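Local coordinates for serine-pyruvate aminotransferase (AgxT) (Sulfolobus solfataricus, PDB 3ZRP), which is a thermophilic pyridoxal-phosphate-dependent class-V aminotransferase that probably moves the amino group of serine to pyruvate, at residues Lys42-Val47 with Leu197-Leu202; Ala277-Leu282 with Tyr297-Thr302. All coordinates share one frame; numbering follows the deposited sequence.

Contact 1. Residues Lys42-Val47 with Leu197-Leu202; sequences KGLRYV and LGLLLL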
ATOM      1  N   LYS A  42     -10.419  -2.422  16.220  1.00 32.93           N
ATOM      2  CA  LYS A  42     -11.120  -3.280  17.198  1.00 34.77           C
ATOM      3  C   LYS A  42     -11.366  -4.684  16.664  1.00 33.51           C
ATOM      4  O   LYS A  42     -11.219  -5.668  17.398  1.00 31.03           O
ATOM      5  CB  LYS A  42     -12.453  -2.654  17.647  1.00 38.47           C
ATOM      6  CG  LYS A  42     -12.254  -1.391  18.417  1.00 38.10           C
ATOM      7  CD  LYS A  42     -13.568  -0.775  18.838  1.00 47.23           C
ATOM      8  CE  LYS A  42     -13.413   0.731  19.045  1.00 48.67           C
ATOM      9  NZ  LYS A  42     -12.472   1.068  20.148  1.00 48.48           N
ATOM     10  N   GLY A  43     -11.705  -4.750  15.374  1.00 28.83           N
ATOM     11  CA  GLY A  43     -11.932  -5.994  14.670  1.00 30.80           C
ATOM     12  C   GLY A  43     -10.708  -6.879  14.644  1.00 31.11           C
ATOM     13  O   GLY A  43     -10.845  -8.101  14.747  1.00 33.45           O
ATOM     14  N   LEU A  44      -9.522  -6.263  14.501  1.00 28.07           N
ATOM     15  CA  LEU A  44      -8.260  -6.990  14.611  0.60 28.07           C
ATOM     16  C   LEU A  44      -8.108  -7.646  15.980  1.00 27.67           C
ATOM     17  O   LEU A  44      -7.742  -8.811  16.066  1.00 27.77           O
ATOM     18  CB  LEU A  44      -7.057  -6.081  14.295  0.60 29.45           C
ATOM     19  CG  LEU A  44      -5.713  -6.739  13.936  0.60 27.96           C
ATOM     20  CD1 LEU A  44      -5.810  -7.826  12.854  0.60 28.59           C
ATOM     21  CD2 LEU A  44      -4.707  -5.682  13.506  0.60 29.26           C
ATOM     22  N   ARG A  45      -8.397  -6.900  17.051  1.00 31.53           N
ATOM     23  CA  ARG A  45      -8.344  -7.479  18.403  1.00 34.57           C
ATOM     24  C   ARG A  45      -9.292  -8.666  18.529  1.00 32.07           C
ATOM     25  O   ARG A  45      -8.948  -9.700  19.119  1.00 32.99           O
ATOM     26  CB  ARG A  45      -8.679  -6.438  19.474  1.00 31.15           C
ATOM     27  CG  ARG A  45      -7.612  -5.384  19.706  1.00 33.28           C
ATOM     28  CD  ARG A  45      -7.750  -4.807  21.117  1.00 34.83           C
ATOM     29  NE  ARG A  45      -7.010  -3.549  21.292  1.00 34.84           N
ATOM     30  CZ  ARG A  45      -7.437  -2.366  20.873  1.00 33.83           C
ATOM     31  NH1 ARG A  45      -8.597  -2.265  20.261  1.00 40.07           N
ATOM     32  NH2 ARG A  45      -6.705  -1.290  21.061  1.00 35.03           N
ATOM     33  N   TYR A  46     -10.490  -8.502  17.975  1.00 32.48           N
ATOM     34  CA  TYR A  46     -11.522  -9.532  18.008  1.00 31.60           C
ATOM     35  C   TYR A  46     -11.097 -10.838  17.309  1.00 32.62           C
ATOM     36  O   TYR A  46     -11.177 -11.919  17.901  1.00 34.11           O
ATOM     37  CB  TYR A  46     -12.845  -8.953  17.458  1.00 32.42           C
ATOM     38  CG  TYR A  46     -13.958  -9.975  17.347  1.00 35.51           C
ATOM     39  CD1 TYR A  46     -14.627 -10.447  18.491  1.00 33.92           C
ATOM     40  CD2 TYR A  46     -14.339 -10.477  16.109  1.00 33.37           C
ATOM     41  CE1 TYR A  46     -15.627 -11.411  18.388  1.00 36.24           C
ATOM     42  CE2 TYR A  46     -15.335 -11.435  15.993  1.00 38.47           C
ATOM     43  CZ  TYR A  46     -15.976 -11.895  17.142  1.00 39.26           C
ATOM     44  OH  TYR A  46     -16.968 -12.828  17.019  1.00 38.95           O
ATOM     45  N   VAL A  47     -10.612 -10.756  16.064  1.00 31.00           N
ATOM     46  CA  VAL A  47     -10.245 -11.969  15.327  1.00 31.82           C
ATOM     47  C   VAL A  47      -8.925 -12.599  15.812  1.00 29.39           C
ATOM     48  O   VAL A  47      -8.683 -13.803  15.620  1.00 33.86           O
ATOM     49  CB  VAL A  47     -10.208 -11.757  13.779  1.00 31.13           C
ATOM     50  CG1 VAL A  47     -11.555 -11.247  13.265  1.00 31.70           C
ATOM     51  CG2 VAL A  47      -9.073 -10.811  13.369  1.00 34.60           C
ATOM     52  N   LEU A 197      -3.504  -3.718   2.469  1.00 21.52           N
ATOM     53  CA  LEU A 197      -3.240  -3.472   3.894  1.00 23.46           C
ATOM     54  C   LEU A 197      -2.519  -4.635   4.557  1.00 18.71           C
ATOM     55  O   LEU A 197      -2.896  -5.799   4.352  1.00 21.68           O
ATOM     56  CB  LEU A 197      -4.558  -3.217   4.647  1.00 22.49           C
ATOM     57  CG  LEU A 197      -5.414  -2.048   4.163  1.00 24.78           C
ATOM     58  CD1 LEU A 197      -6.793  -2.084   4.888  1.00 25.73           C
ATOM     59  CD2 LEU A 197      -4.697  -0.728   4.387  1.00 23.87           C
ATOM     60  N   GLY A 198      -1.494  -4.319   5.346  1.00 20.07           N
ATOM     61  CA  GLY A 198      -0.904  -5.270   6.282  1.00 18.35           C
ATOM     62  C   GLY A 198      -1.518  -4.951   7.642  1.00 20.14           C
ATOM     63  O   GLY A 198      -1.884  -3.802   7.866  1.00 23.88           O
ATOM     64  N   LEU A 199      -1.704  -5.965   8.492  1.00 21.01           N
ATOM     65  CA  LEU A 199      -2.354  -5.777   9.799  0.60 20.91           C
ATOM     66  C   LEU A 199      -1.536  -6.409  10.910  1.00 21.77           C
ATOM     67  O   LEU A 199      -1.076  -7.530  10.783  1.00 24.74           O
ATOM     68  CB  LEU A 199      -3.763  -6.382   9.804  0.60 22.81           C
ATOM     69  CG  LEU A 199      -4.879  -5.706   9.009  0.60 25.20           C
ATOM     70  CD1 LEU A 199      -4.722  -6.026   7.573  0.60 20.57           C
ATOM     71  CD2 LEU A 199      -6.235  -6.198   9.505  0.60 21.72           C
ATOM     72  N   LEU A 200      -1.356  -5.697  12.028  1.00 24.38           N
ATOM     73  CA  LEU A 200      -0.477  -6.198  13.091  1.00 22.53           C
ATOM     74  C   LEU A 200      -1.138  -6.007  14.438  1.00 27.20           C
ATOM     75  O   LEU A 200      -1.845  -5.052  14.610  1.00 25.73           O
ATOM     76  CB  LEU A 200       0.889  -5.465  13.073  1.00 24.76           C
ATOM     77  CG  LEU A 200       1.699  -5.603  11.752  1.00 23.30           C
ATOM     78  CD1 LEU A 200       1.544  -4.319  10.864  1.00 23.81           C
ATOM     79  CD2 LEU A 200       3.144  -5.898  12.004  1.00 22.96           C
ATOM     80  N   LEU A 201      -0.900  -6.938  15.345  1.00 22.24           N
ATOM     81  CA  LEU A 201      -1.337  -6.808  16.766  1.00 24.83           C
ATOM     82  C   LEU A 201      -0.112  -6.995  17.647  1.00 22.63           C
ATOM     83  O   LEU A 201       0.557  -8.019  17.579  1.00 26.40           O
ATOM     84  CB  LEU A 201      -2.407  -7.840  17.087  1.00 23.03           C
ATOM     85  CG  LEU A 201      -2.991  -7.700  18.517  1.00 26.85           C
ATOM     86  CD1 LEU A 201      -3.951  -6.515  18.554  1.00 28.21           C
ATOM     87  CD2 LEU A 201      -3.687  -8.967  18.932  1.00 31.23           C
ATOM     88  N   LEU A 202       0.152  -6.002  18.494  1.00 27.07           N
ATOM     89  CA  LEU A 202       1.372  -5.945  19.272  1.00 24.28           C
ATOM     90  C   LEU A 202       1.071  -6.102  20.764  1.00 26.51           C
ATOM     91  O   LEU A 202       0.109  -5.523  21.280  1.00 27.88           O
ATOM     92  CB  LEU A 202       2.106  -4.628  19.045  1.00 25.32           C
ATOM     93  CG  LEU A 202       3.202  -4.589  17.954  1.00 28.25           C
ATOM     94  CD1 LEU A 202       2.606  -4.882  16.622  1.00 27.12           C
ATOM     95  CD2 LEU A 202       3.897  -3.251  17.927  1.00 28.71           C
TER

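Contact 2. Residues Ala277-Leu282 with Tyr297-Thr302; sequences AIRAGL and YSNTVT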
ATOM      1  N   ALA A 277     -14.184 -31.524   4.576  1.00 31.72           N
ATOM      2  CA  ALA A 277     -15.032 -32.037   3.486  1.00 27.64           C
ATOM      3  C   ALA A 277     -14.267 -32.150   2.185  1.00 27.68           C
ATOM      4  O   ALA A 277     -14.363 -33.178   1.514  1.00 30.77           O
ATOM      5  CB  ALA A 277     -16.327 -31.185   3.281  1.00 26.86           C
ATOM      6  N   ILE A 278     -13.502 -31.110   1.827  1.00 28.73           N
ATOM      7  CA  ILE A 278     -12.703 -31.129   0.596  1.00 25.64           C
ATOM      8  C   ILE A 278     -11.646 -32.229   0.678  1.00 29.29           C
ATOM      9  O   ILE A 278     -11.427 -32.962  -0.291  1.00 27.27           O
ATOM     10  CB  ILE A 278     -12.023 -29.731   0.288  1.00 29.08           C
ATOM     11  CG1 ILE A 278     -13.074 -28.721  -0.203  1.00 29.14           C
ATOM     12  CG2 ILE A 278     -10.894 -29.861  -0.756  1.00 29.68           C
ATOM     13  CD1 ILE A 278     -12.652 -27.255  -0.113  1.00 26.72           C
ATOM     14  N   ARG A 279     -10.989 -32.336   1.834  1.00 29.23           N
ATOM     15  CA  ARG A 279      -9.950 -33.361   2.032  1.00 31.44           C
ATOM     16  C   ARG A 279     -10.524 -34.778   1.890  1.00 32.75           C
ATOM     17  O   ARG A 279      -9.913 -35.626   1.226  1.00 37.40           O
ATOM     18  CB  ARG A 279      -9.262 -33.190   3.391  1.00 27.64           C
ATOM     19  CG  ARG A 279      -8.255 -32.028   3.392  1.00 25.58           C
ATOM     20  CD  ARG A 279      -7.277 -32.125   4.552  1.00 25.85           C
ATOM     21  NE  ARG A 279      -7.985 -31.991   5.817  1.00 27.80           N
ATOM     22  CZ  ARG A 279      -8.190 -30.850   6.449  1.00 31.21           C
ATOM     23  NH1 ARG A 279      -7.704 -29.695   5.944  1.00 24.77           N
ATOM     24  NH2 ARG A 279      -8.868 -30.878   7.596  1.00 30.79           N
ATOM     25  N   ALA A 280     -11.689 -35.000   2.499  1.00 37.25           N
ATOM     26  CA  ALA A 280     -12.434 -36.262   2.376  1.00 35.45           C
ATOM     27  C   ALA A 280     -12.663 -36.603   0.920  1.00 36.97           C
ATOM     28  O   ALA A 280     -12.444 -37.752   0.494  1.00 34.27           O
ATOM     29  CB  ALA A 280     -13.762 -36.178   3.129  1.00 38.63           C
ATOM     30  N   GLY A 281     -13.074 -35.601   0.141  1.00 34.12           N
ATOM     31  CA  GLY A 281     -13.278 -35.781  -1.284  1.00 33.01           C
ATOM     32  C   GLY A 281     -12.015 -36.110  -2.052  1.00 35.91           C
ATOM     33  O   GLY A 281     -12.049 -36.907  -2.991  1.00 38.27           O
ATOM     34  N   LEU A 282     -10.896 -35.483  -1.676  1.00 32.12           N
ATOM     35  CA  LEU A 282      -9.617 -35.740  -2.352  1.00 33.37           C
ATOM     36  C   LEU A 282      -9.111 -37.161  -2.085  1.00 34.73           C
ATOM     37  O   LEU A 282      -8.592 -37.832  -2.983  1.00 37.31           O
ATOM     38  CB  LEU A 282      -8.547 -34.731  -1.889  1.00 33.69           C
ATOM     39  CG  LEU A 282      -8.788 -33.289  -2.356  1.00 32.49           C
ATOM     40  CD1 LEU A 282      -7.844 -32.331  -1.635  1.00 27.91           C
ATOM     41  CD2 LEU A 282      -8.625 -33.187  -3.865  1.00 33.13           C
ATOM     42  N   TYR A 297      -2.731 -30.387   8.543  1.00 26.06           N
ATOM     43  CA  TYR A 297      -3.598 -30.024   7.404  1.00 28.17           C
ATOM     44  C   TYR A 297      -4.296 -28.686   7.682  1.00 28.49           C
ATOM     45  O   TYR A 297      -5.163 -28.594   8.563  1.00 30.93           O
ATOM     46  CB  TYR A 297      -4.653 -31.122   7.148  1.00 28.81           C
ATOM     47  CG  TYR A 297      -4.151 -32.441   6.565  1.00 32.37           C
ATOM     48  CD1 TYR A 297      -2.943 -32.522   5.883  1.00 31.69           C
ATOM     49  CD2 TYR A 297      -4.939 -33.607   6.651  1.00 31.22           C
ATOM     50  CE1 TYR A 297      -2.500 -33.739   5.332  1.00 36.89           C
ATOM     51  CE2 TYR A 297      -4.512 -34.824   6.109  1.00 35.74           C
ATOM     52  CZ  TYR A 297      -3.303 -34.885   5.444  1.00 35.82           C
ATOM     53  OH  TYR A 297      -2.878 -36.080   4.893  1.00 33.21           O
ATOM     54  N   SER A 298      -3.884 -27.628   6.988  1.00 26.94           N
ATOM     55  CA  SER A 298      -4.486 -26.311   7.217  1.00 24.91           C
ATOM     56  C   SER A 298      -5.909 -26.287   6.707  1.00 25.27           C
ATOM     57  O   SER A 298      -6.263 -26.997   5.767  1.00 30.26           O
ATOM     58  CB  SER A 298      -3.695 -25.153   6.561  1.00 26.32           C
ATOM     59  OG  SER A 298      -3.977 -25.059   5.163  1.00 27.64           O
ATOM     60  N   ASN A 299      -6.699 -25.448   7.346  1.00 24.72           N
ATOM     61  CA  ASN A 299      -8.083 -25.240   6.970  1.00 25.99           C
ATOM     62  C   ASN A 299      -8.291 -24.100   5.951  1.00 27.94           C
ATOM     63  O   ASN A 299      -9.439 -23.725   5.648  1.00 26.36           O
ATOM     64  CB  ASN A 299      -8.927 -25.101   8.248  1.00 32.67           C
ATOM     65  CG  ASN A 299      -8.894 -26.387   9.091  1.00 32.01           C
ATOM     66  OD1 ASN A 299      -8.701 -27.493   8.550  1.00 29.13           O
ATOM     67  ND2 ASN A 299      -9.053 -26.247  10.397  1.00 37.12           N
ATOM     68  N   THR A 300      -7.190 -23.598   5.381  1.00 24.78           N
ATOM     69  CA  THR A 300      -7.268 -22.543   4.363  1.00 23.88           C
ATOM     70  C   THR A 300      -6.694 -22.939   3.029  1.00 23.15           C
ATOM     71  O   THR A 300      -7.123 -22.410   2.008  1.00 24.13           O
ATOM     72  CB  THR A 300      -6.580 -21.215   4.818  1.00 23.15           C
ATOM     73  OG1 THR A 300      -5.191 -21.472   5.102  1.00 23.83           O
ATOM     74  CG2 THR A 300      -7.266 -20.693   6.064  1.00 23.63           C
ATOM     75  N   VAL A 301      -5.712 -23.839   3.025  1.00 22.19           N
ATOM     76  CA  VAL A 301      -5.002 -24.246   1.799  1.00 23.00           C
ATOM     77  C   VAL A 301      -4.709 -25.756   1.832  1.00 25.41           C
ATOM     78  O   VAL A 301      -4.233 -26.278   2.842  1.00 25.97           O
ATOM     79  CB  VAL A 301      -3.627 -23.530   1.651  1.00 26.42           C
ATOM     80  CG1 VAL A 301      -2.904 -23.994   0.370  1.00 30.53           C
ATOM     81  CG2 VAL A 301      -3.785 -22.009   1.642  1.00 27.87           C
ATOM     82  N   THR A 302      -4.956 -26.437   0.721  1.00 25.74           N
ATOM     83  CA  THR A 302      -4.622 -27.848   0.579  1.00 24.87           C
ATOM     84  C   THR A 302      -3.880 -28.026  -0.731  1.00 26.53           C
ATOM     85  O   THR A 302      -4.350 -27.586  -1.767  1.00 32.89           O
ATOM     86  CB  THR A 302      -5.918 -28.732   0.561  1.00 23.89           C
ATOM     87  OG1 THR A 302      -6.676 -28.480   1.753  1.00 25.30           O
ATOM     88  CG2 THR A 302      -5.554 -30.219   0.509  1.00 26.91           C
TER
HETATM   89  O   HOH W   1      -5.729 -29.005   4.182  1.00 31.01           O

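Contact 1. Residues Lys42-Val47 with Leu197-Leu202
Leu44 and Arg45 of helix 42-47 lie over strand 197-202, whose axis comes within 9.0 Å of the helix axis at 68°; the backbones come nearest at Arg45 and Leu201, with their CA atoms 7.2 Å apart. No hydrogen bond joins the two segments. The contact is hydrophobic packing of a helix on the face of a sheet. Leu44 has the largest share of it. Its CG is turned opposite the backbone N (chi1 -162°), which sends both methyl groups down onto the strand. CD1 packs obliquely against the side chain of Leu199, 3.7 Å from CD2 of that residue. CD2 settles over the strand backbone and lies 3.7 Å from Leu200 N. Both Leu44 and Leu199 were modelled in two conformers, and these distances belong to one of them. Arg45 contributes its aliphatic stem. Its CG meets Leu201 CD1 at 4.0 Å, the two side chains running nearly at right angles. The guanidinium group takes no part in this packing. It is held by the carbonyl O of Tyr54 through NE and by a salt bridge from NH2 to Glu234. Side chains alternate along the strand: Leu199 and Leu201 start toward the helix, and Leu200 starts away from it. Leu201 also touches Ala50 and Tyr54, just beyond the helix. Strand 197-202 runs antiparallel to both its neighbours, 55-60 and 182-186, within the seven-stranded mixed sheet of the large domain of a fold-type I PLP enzyme. Helix 31-48 covers one face of this sheet, where Leu44 also reaches Pro56 of strand 55-60 and Val47 reaches Phe256 of helix 246-262.

Contact 2. Residues Ala277-Leu282 with Tyr297-Thr302
Arg279 lays its side chain against Tyr297, and this is the tightly packed part of the contact. Its CD lies 3.5 Å from Tyr297 CD2. A bend at chi3 (-64°) brings the guanidinium group under Tyr297 CB, which sits over one face near the rim. The guanidinium and ring planes are 31° apart. Asn299 OD1 lies in the guanidinium plane at its edge, 3.5 Å from Arg279 NH2. A water bridges helix and loop. It accepts from Arg279 NH1 at 2.7 Å, donates to Ser298 O at 2.6 Å and is hydrogen-bonded to Thr302 OG1. His340 is a further partner of that hydroxyl. Ser298 OG in turn donates to Val301 O at 2.6 Å, which closes the loop on itself. The other end is looser: Leu282 CD1 meets Thr302 CG2 tip to tip at 3.8 Å. Solvent instead reaches the arginine side, where Arg279 and Tyr297 are partly exposed. The helix 264-284 packs on the antiparallel sheet of strands 301-305, 335-339 and 326-327 in the small C-terminal domain, as in fold-type I PLP enzymes. Ile278 and Leu282 meet Ile338 of that sheet and Ile353 of helix 346-363, while Ala277 and Ala280 pack on helix 372-381.

Overall arrangement
Both contacts set a helix against a strand or the loop leading into one, but they share no helix or strand. Their centres are 26 Å apart, on opposite sides of the centre of the chain, and their nearest atoms are about 12 Å apart. Contact 1 belongs to the large sheet of the fold. Contact 2 belongs to the small three-stranded sheet nearer the C-terminus. Both are largely buried, yet each has a partly exposed arginine. In contact 1 leucines do the packing, and the arginine finds its polar partners outside the two segments. In contact 2 the arginine is itself the centre, joined to the loop through a water.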